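Local coordinates for protein probable thiamine pyrophosphokinase (Staphylococcus saprophyticus, PDB 3L8M) that probably transfers pyrophosphate from ATP to thiamine, making thiamine diphosphate, at residues D75-A79 with A109-K115; Y90-Y96 with N122-I128. All coordinates share one frame; numbering follows the deposited sequence.

Interaction 1: residues D75-A79 with A109-K115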
loop_
_atom_site.group_PDB
_atom_site.type_symbol
_atom_site.label_atom_id
_atom_site.label_comp_id
_atom_site.label_asym_id
_atom_site.label_seq_id
_atom_site.Cartn_x
_atom_site.Cartn_y
_atom_site.Cartn_z
ATOM N N ASP A 75 0.545 25.389 -22.468
ATOM C CA ASP A 75 1.460 25.033 -21.388
ATOM C C ASP A 75 2.381 23.888 -21.799
ATOM O O ASP A 75 2.033 23.081 -22.673
ATOM C CB ASP A 75 0.678 24.621 -20.140
ATOM C CG ASP A 75 0.109 25.806 -19.383
ATOM O OD1 ASP A 75 -0.547 25.579 -18.343
ATOM O OD2 ASP A 75 0.322 26.958 -19.819
ATOM N N THR A 76 3.552 23.823 -21.169
ATOM C CA THR A 76 4.515 22.763 -21.451
ATOM C C THR A 76 3.995 21.442 -20.873
ATOM O O THR A 76 3.040 21.435 -20.093
ATOM C CB THR A 76 5.880 23.063 -20.806
ATOM O OG1 THR A 76 5.731 23.103 -19.381
ATOM C CG2 THR A 76 6.436 24.406 -21.312
ATOM N N ASP A 77 4.619 20.328 -21.257
ATOM C CA ASP A 77 4.206 19.023 -20.757
ATOM C C ASP A 77 4.397 18.933 -19.245
ATOM O O ASP A 77 3.575 18.345 -18.529
ATOM C CB ASP A 77 4.975 17.907 -21.475
ATOM C CG ASP A 77 4.587 17.790 -22.948
ATOM O OD1 ASP A 77 3.638 18.477 -23.370
ATOM O OD2 ASP A 77 5.219 17.015 -23.684
ATOM N N LEU A 78 5.464 19.548 -18.751
ATOM C CA LEU A 78 5.726 19.531 -17.320
ATOM C C LEU A 78 4.685 20.349 -16.557
ATOM O O LEU A 78 4.268 19.969 -15.462
ATOM C CB LEU A 78 7.127 20.084 -17.016
ATOM C CG LEU A 78 7.421 20.246 -15.515
ATOM C CD1 LEU A 78 7.220 18.892 -14.846
ATOM C CD2 LEU A 78 8.855 20.771 -15.274
ATOM N N ALA A 79 4.258 21.473 -17.131
ATOM C CA ALA A 79 3.288 22.324 -16.447
ATOM C C ALA A 79 1.925 21.647 -16.333
ATOM O O ALA A 79 1.197 21.863 -15.364
ATOM C CB ALA A 79 3.162 23.673 -17.166
ATOM N N ALA A 109 10.742 25.166 -16.220
ATOM C CA ALA A 109 10.440 24.444 -14.998
ATOM C C ALA A 109 10.430 25.431 -13.828
ATOM O O ALA A 109 9.640 25.275 -12.889
ATOM C CB ALA A 109 11.469 23.310 -14.775
ATOM N N LEU A 110 11.287 26.456 -13.883
ATOM C CA LEU A 110 11.323 27.462 -12.811
ATOM C C LEU A 110 10.076 28.356 -12.847
ATOM O O LEU A 110 9.575 28.785 -11.801
ATOM C CB LEU A 110 12.583 28.327 -12.909
ATOM C CG LEU A 110 13.947 27.646 -12.741
ATOM C CD1 LEU A 110 15.039 28.675 -12.948
ATOM C CD2 LEU A 110 14.070 27.015 -11.364
ATOM N N GLN A 111 9.566 28.633 -14.047
ATOM C CA GLN A 111 8.360 29.448 -14.166
ATOM C C GLN A 111 7.185 28.789 -13.424
ATOM O O GLN A 111 6.374 29.476 -12.798
ATOM C CB GLN A 111 8.002 29.669 -15.637
ATOM C CG GLN A 111 8.998 30.528 -16.397
ATOM C CD GLN A 111 8.651 30.665 -17.864
ATOM O OE1 GLN A 111 7.975 29.806 -18.431
ATOM N NE2 GLN A 111 9.111 31.748 -18.485
ATOM N N ILE A 112 7.089 27.463 -13.501
ATOM C CA ILE A 112 6.004 26.747 -12.841
ATOM C C ILE A 112 6.001 26.954 -11.324
ATOM O O ILE A 112 4.952 27.219 -10.727
ATOM C CB ILE A 112 6.065 25.238 -13.142
ATOM C CG1 ILE A 112 5.889 25.001 -14.640
ATOM C CG2 ILE A 112 4.955 24.506 -12.399
ATOM C CD1 ILE A 112 6.209 23.593 -15.052
ATOM N N LEU A 113 7.172 26.842 -10.702
ATOM C CA LEU A 113 7.284 27.024 -9.263
ATOM C C LEU A 113 6.820 28.425 -8.868
ATOM O O LEU A 113 6.371 28.652 -7.749
ATOM C CB LEU A 113 8.737 26.851 -8.813
ATOM C CG LEU A 113 9.481 25.520 -8.966
ATOM C CD1 LEU A 113 10.960 25.772 -8.734
ATOM C CD2 LEU A 113 8.971 24.491 -7.975
ATOM N N GLU A 114 6.933 29.359 -9.803
ATOM C CA GLU A 114 6.574 30.747 -9.549
ATOM C C GLU A 114 5.115 31.087 -9.843
ATOM O O GLU A 114 4.666 32.199 -9.570
ATOM C CB GLU A 114 7.515 31.653 -10.355
ATOM C CG GLU A 114 8.992 31.320 -10.098
ATOM C CD GLU A 114 9.944 31.965 -11.093
ATOM O OE1 GLU A 114 9.496 32.360 -12.189
ATOM O OE2 GLU A 114 11.149 32.056 -10.785
ATOM N N LYS A 115 4.370 30.137 -10.394
ATOM C CA LYS A 115 2.969 30.395 -10.684
ATOM C C LYS A 115 2.236 30.760 -9.392
ATOM O O LYS A 115 2.330 30.056 -8.381
ATOM C CB LYS A 115 2.319 29.176 -11.334
ATOM C CG LYS A 115 2.849 28.874 -12.721
ATOM C CD LYS A 115 1.823 28.087 -13.523
ATOM C CE LYS A 115 2.213 28.004 -14.994
ATOM N NZ LYS A 115 1.104 27.474 -15.842
#

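Interaction 2: residues Y90-Y96 with N122-I128. With NA (sodium ion), chain C.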
loop_
_atom_site.group_PDB
_atom_site.type_symbol
_atom_site.label_atom_id
_atom_site.label_comp_id
_atom_site.label_asym_id
_atom_site.label_seq_id
_atom_site.Cartn_x
_atom_site.Cartn_y
_atom_site.Cartn_z
ATOM N N TYR A 90 -2.417 15.745 -4.968
ATOM C CA TYR A 90 -1.014 15.595 -4.587
ATOM C C TYR A 90 -0.551 16.946 -4.036
ATOM O O TYR A 90 -0.646 17.964 -4.720
ATOM C CB TYR A 90 -0.183 15.189 -5.813
ATOM C CG TYR A 90 -0.361 13.733 -6.228
ATOM C CD1 TYR A 90 0.230 12.706 -5.500
ATOM C CD2 TYR A 90 -1.119 13.389 -7.350
ATOM C CE1 TYR A 90 0.078 11.372 -5.873
ATOM C CE2 TYR A 90 -1.286 12.052 -7.730
ATOM C CZ TYR A 90 -0.678 11.051 -6.985
ATOM O OH TYR A 90 -0.836 9.733 -7.345
ATOM N N ARG A 91 -0.061 16.957 -2.802
ATOM C CA ARG A 91 0.371 18.201 -2.166
ATOM C C ARG A 91 1.877 18.444 -2.183
ATOM O O ARG A 91 2.324 19.591 -2.179
ATOM C CB ARG A 91 -0.110 18.241 -0.718
ATOM C CG ARG A 91 -0.042 19.621 -0.102
ATOM C CD ARG A 91 -1.422 20.257 -0.011
ATOM N NE ARG A 91 -2.180 19.751 1.132
ATOM C CZ ARG A 91 -1.803 19.899 2.400
ATOM N NH1 ARG A 91 -0.676 20.536 2.689
ATOM N NH2 ARG A 91 -2.555 19.418 3.385
ATOM N N ASN A 92 2.654 17.366 -2.165
ATOM C CA ASN A 92 4.108 17.465 -2.188
ATOM C C ASN A 92 4.548 16.885 -3.514
ATOM O O ASN A 92 4.318 15.708 -3.776
ATOM C CB ASN A 92 4.725 16.666 -1.036
ATOM C CG ASN A 92 4.355 17.226 0.326
ATOM O OD1 ASN A 92 4.648 18.382 0.639
ATOM N ND2 ASN A 92 3.704 16.407 1.143
ATOM N N ILE A 93 5.165 17.714 -4.353
ATOM C CA ILE A 93 5.620 17.280 -5.667
ATOM C C ILE A 93 7.126 17.434 -5.845
ATOM O O ILE A 93 7.670 18.517 -5.653
ATOM C CB ILE A 93 4.926 18.081 -6.800
ATOM C CG1 ILE A 93 3.417 18.191 -6.531
ATOM C CG2 ILE A 93 5.182 17.411 -8.141
ATOM C CD1 ILE A 93 2.754 16.892 -6.214
ATOM N N ASP A 94 7.791 16.341 -6.208
ATOM C CA ASP A 94 9.230 16.351 -6.449
ATOM C C ASP A 94 9.456 16.098 -7.930
ATOM O O ASP A 94 9.098 15.035 -8.445
ATOM C CB ASP A 94 9.937 15.253 -5.643
ATOM C CG ASP A 94 9.975 15.553 -4.163
ATOM O OD1 ASP A 94 9.552 16.666 -3.786
ATOM O OD2 ASP A 94 10.436 14.686 -3.385
ATOM N N VAL A 95 10.038 17.079 -8.613
ATOM C CA VAL A 95 10.312 16.937 -10.035
ATOM C C VAL A 95 11.786 16.582 -10.231
ATOM O O VAL A 95 12.685 17.316 -9.811
ATOM C CB VAL A 95 9.968 18.240 -10.810
ATOM C CG1 VAL A 95 10.264 18.061 -12.296
ATOM C CG2 VAL A 95 8.486 18.593 -10.602
ATOM N N TYR A 96 12.021 15.447 -10.870
ATOM C CA TYR A 96 13.369 14.971 -11.135
ATOM C C TYR A 96 13.532 14.999 -12.637
ATOM O O TYR A 96 12.536 14.939 -13.364
ATOM C CB TYR A 96 13.515 13.519 -10.663
ATOM C CG TYR A 96 13.434 13.332 -9.172
ATOM C CD1 TYR A 96 14.588 13.353 -8.387
ATOM C CD2 TYR A 96 12.209 13.120 -8.542
ATOM C CE1 TYR A 96 14.528 13.159 -7.013
ATOM C CE2 TYR A 96 12.135 12.924 -7.164
ATOM C CZ TYR A 96 13.303 12.943 -6.407
ATOM O OH TYR A 96 13.253 12.718 -5.054
ATOM N N ASN A 122 -1.827 25.227 -0.684
ATOM C CA ASN A 122 -0.799 24.750 0.233
ATOM C C ASN A 122 0.041 23.657 -0.424
ATOM O O ASN A 122 0.275 22.607 0.169
ATOM C CB ASN A 122 -1.445 24.209 1.512
ATOM C CG ASN A 122 -0.521 24.296 2.713
ATOM O OD1 ASN A 122 -0.192 25.390 3.179
ATOM N ND2 ASN A 122 -0.096 23.143 3.219
ATOM N N ILE A 123 0.499 23.925 -1.644
ATOM C CA ILE A 123 1.304 22.977 -2.411
ATOM C C ILE A 123 2.804 23.210 -2.216
ATOM O O ILE A 123 3.248 24.340 -2.019
ATOM C CB ILE A 123 0.964 23.084 -3.920
ATOM C CG1 ILE A 123 1.778 22.073 -4.727
ATOM C CG2 ILE A 123 1.230 24.487 -4.410
ATOM C CD1 ILE A 123 1.275 20.655 -4.618
ATOM N N ASN A 124 3.577 22.130 -2.276
ATOM C CA ASN A 124 5.025 22.195 -2.104
ATOM C C ASN A 124 5.724 21.550 -3.300
ATOM O O ASN A 124 5.851 20.328 -3.356
ATOM C CB ASN A 124 5.431 21.462 -0.821
ATOM C CG ASN A 124 6.932 21.411 -0.624
ATOM O OD1 ASN A 124 7.450 20.528 0.061
ATOM N ND2 ASN A 124 7.642 22.367 -1.218
ATOM N N ILE A 125 6.168 22.369 -4.252
ATOM C CA ILE A 125 6.848 21.877 -5.446
ATOM C C ILE A 125 8.373 22.070 -5.344
ATOM O O ILE A 125 8.849 23.169 -5.065
ATOM C CB ILE A 125 6.366 22.625 -6.715
ATOM C CG1 ILE A 125 4.836 22.655 -6.786
ATOM C CG2 ILE A 125 6.921 21.941 -7.955
ATOM C CD1 ILE A 125 4.206 21.328 -7.172
ATOM N N LYS A 126 9.136 21.001 -5.563
ATOM C CA LYS A 126 10.595 21.085 -5.529
ATOM C C LYS A 126 11.223 20.423 -6.757
ATOM O O LYS A 126 10.789 19.347 -7.179
ATOM C CB LYS A 126 11.168 20.394 -4.296
ATOM C CG LYS A 126 10.893 21.041 -2.972
ATOM C CD LYS A 126 11.545 20.214 -1.873
ATOM C CE LYS A 126 11.171 20.740 -0.496
ATOM N NZ LYS A 126 11.794 19.950 0.605
ATOM N N LEU A 127 12.238 21.075 -7.327
ATOM C CA LEU A 127 12.971 20.530 -8.477
ATOM C C LEU A 127 14.169 19.884 -7.808
ATOM O O LEU A 127 14.778 20.486 -6.914
ATOM C CB LEU A 127 13.439 21.646 -9.424
ATOM C CG LEU A 127 12.355 22.592 -9.971
ATOM C CD1 LEU A 127 12.987 23.718 -10.809
ATOM C CD2 LEU A 127 11.360 21.789 -10.808
ATOM N N ILE A 128 14.508 18.666 -8.211
ATOM C CA ILE A 128 15.621 17.974 -7.582
ATOM C C ILE A 128 16.521 17.213 -8.536
ATOM O O ILE A 128 16.034 16.565 -9.444
ATOM C CB ILE A 128 15.111 16.927 -6.547
ATOM C CG1 ILE A 128 14.080 17.557 -5.599
ATOM C CG2 ILE A 128 16.290 16.328 -5.779
ATOM C CD1 ILE A 128 13.457 16.542 -4.624
HETATM NA NA NA C . 8.156 18.716 -2.382
#

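Interaction 1: residues D75-A79 with A109-K115
Ala109 makes the first touch from helix 103-113: its CB lies 3.7 Å from CD2 of Leu78, a methyl-to-methyl contact near the start of helix 77-87. Leu78 turns its side chain across with CG anti to the backbone N (chi1 174°), which carries CD2 to Ala109. The same leucine also touches Cys7, in a loop of the chain.

One turn further on, Ile112 buries more surface than any other residue of the contact. Its CB points at the first turn of helix 77-87, and with CG1 anti to the carbonyl carbon (chi1 -62°) and the chain continuing extended, CD1 becomes the leading atom. This methyl is 3.6 Å from Leu78 CG and 3.5 Å from Ala79 CA. Ala79 CB flanks it as well, 3.7 Å from Ile112 CD1, so one methyl rests against both a branched side chain and the helix backbone beside it. Helix 77-87 leads into strand 92-96, and helix 103-113 connects that strand to 124-128; the two helices pack next to each other over one face of the parallel part of the mixed sheet.

The turn that Ile112 meets is capped by Thr76, whose OG1 accepts a hydrogen bond from Ala79 N (3.1 Å, 152° at the hydrogen). Ile112 also reaches Ile82, a turn further along the same helix.

Beyond the helical residues, Lys115 sends an extended side chain back toward the residues preceding the cap. Its NZ meets the carboxylate of Asp75 from the opposite direction, at 3.5 Å from OD1, a long salt bridge at the margin of the apolar contact.

Interaction 2: residues Y90-Y96 with N122-I128
Asp94 has CG anti to the carbonyl carbon (chi1 -71°), and Ile128 likewise sets CG1 anti to its own carbonyl carbon; this brings Ile128 CD1 to 3.6 Å from Asp94 CG on one face of two adjacent strands. OD1 of Asp94 binds the sodium ion at 2.9 Å, while the backbone O of Asn124 binds it at 3.0 Å. That carbonyl does double duty, since it also accepts the hydrogen bond from Ile93 N, whose donor lies tilted 26° from the carbonyl plane. A single ion thus bridges a carboxylate on one strand and a peptide oxygen on the other. The aliphatic part of Lys126 passes close to the ion, but its ammonium group continues to a salt bridge with Glu133.

The strands 92-96 and 124-128 run parallel, 21° apart. Lys126 N donates to Ile93 O, Val95 N to Lys126 O at 2.8 Å, and Ile128 N to Val95 O. On the face of Asp94, Ile128 CG2 lies 3.8 Å from Tyr96 CE1, with the isoleucine running alongside the tyrosine.

The other face is aliphatic. Ile93 and Ile125 lie alongside each other, with CG1 of the former 3.3 Å from CD1 of the latter, and Val95 CB meets Leu127 CD2 at 3.8 Å. At the start of the pair, Arg91 NH1 makes a weak hydrogen bond to Asn122 O, while its NE forms a salt bridge with Glu19 of the second subunit.

These are two central strands of the mixed sheet: strand 2-6 bonds to the far edge of 92-96, and 132-137 flanks 124-128. Helix 77-87 covers Ile93 and Val95, and helix 103-113 covers Ile125 and Leu127.

From the N terminus, residues 75-79 open helix 77-87, which leads into strand 92-96; helix 103-113 follows, and the chain returns to the sheet as strand 124-128. Interaction 1 closes the loop from 79 to 109, and interaction 2 the one from 96 to 122; their segments alternate, so the two closures cross. Strand 92-96, helix 103-113 and strand 124-128 form a beta-alpha-beta crossover. Interaction 1 joins helix to helix and interaction 2 strand to strand, and the two layers meet directly: Leu110 CD2 lies 3.5 Å from Leu127 CD1, Leu113 packs on Ile125 and Leu127, and Leu78 approaches Val95.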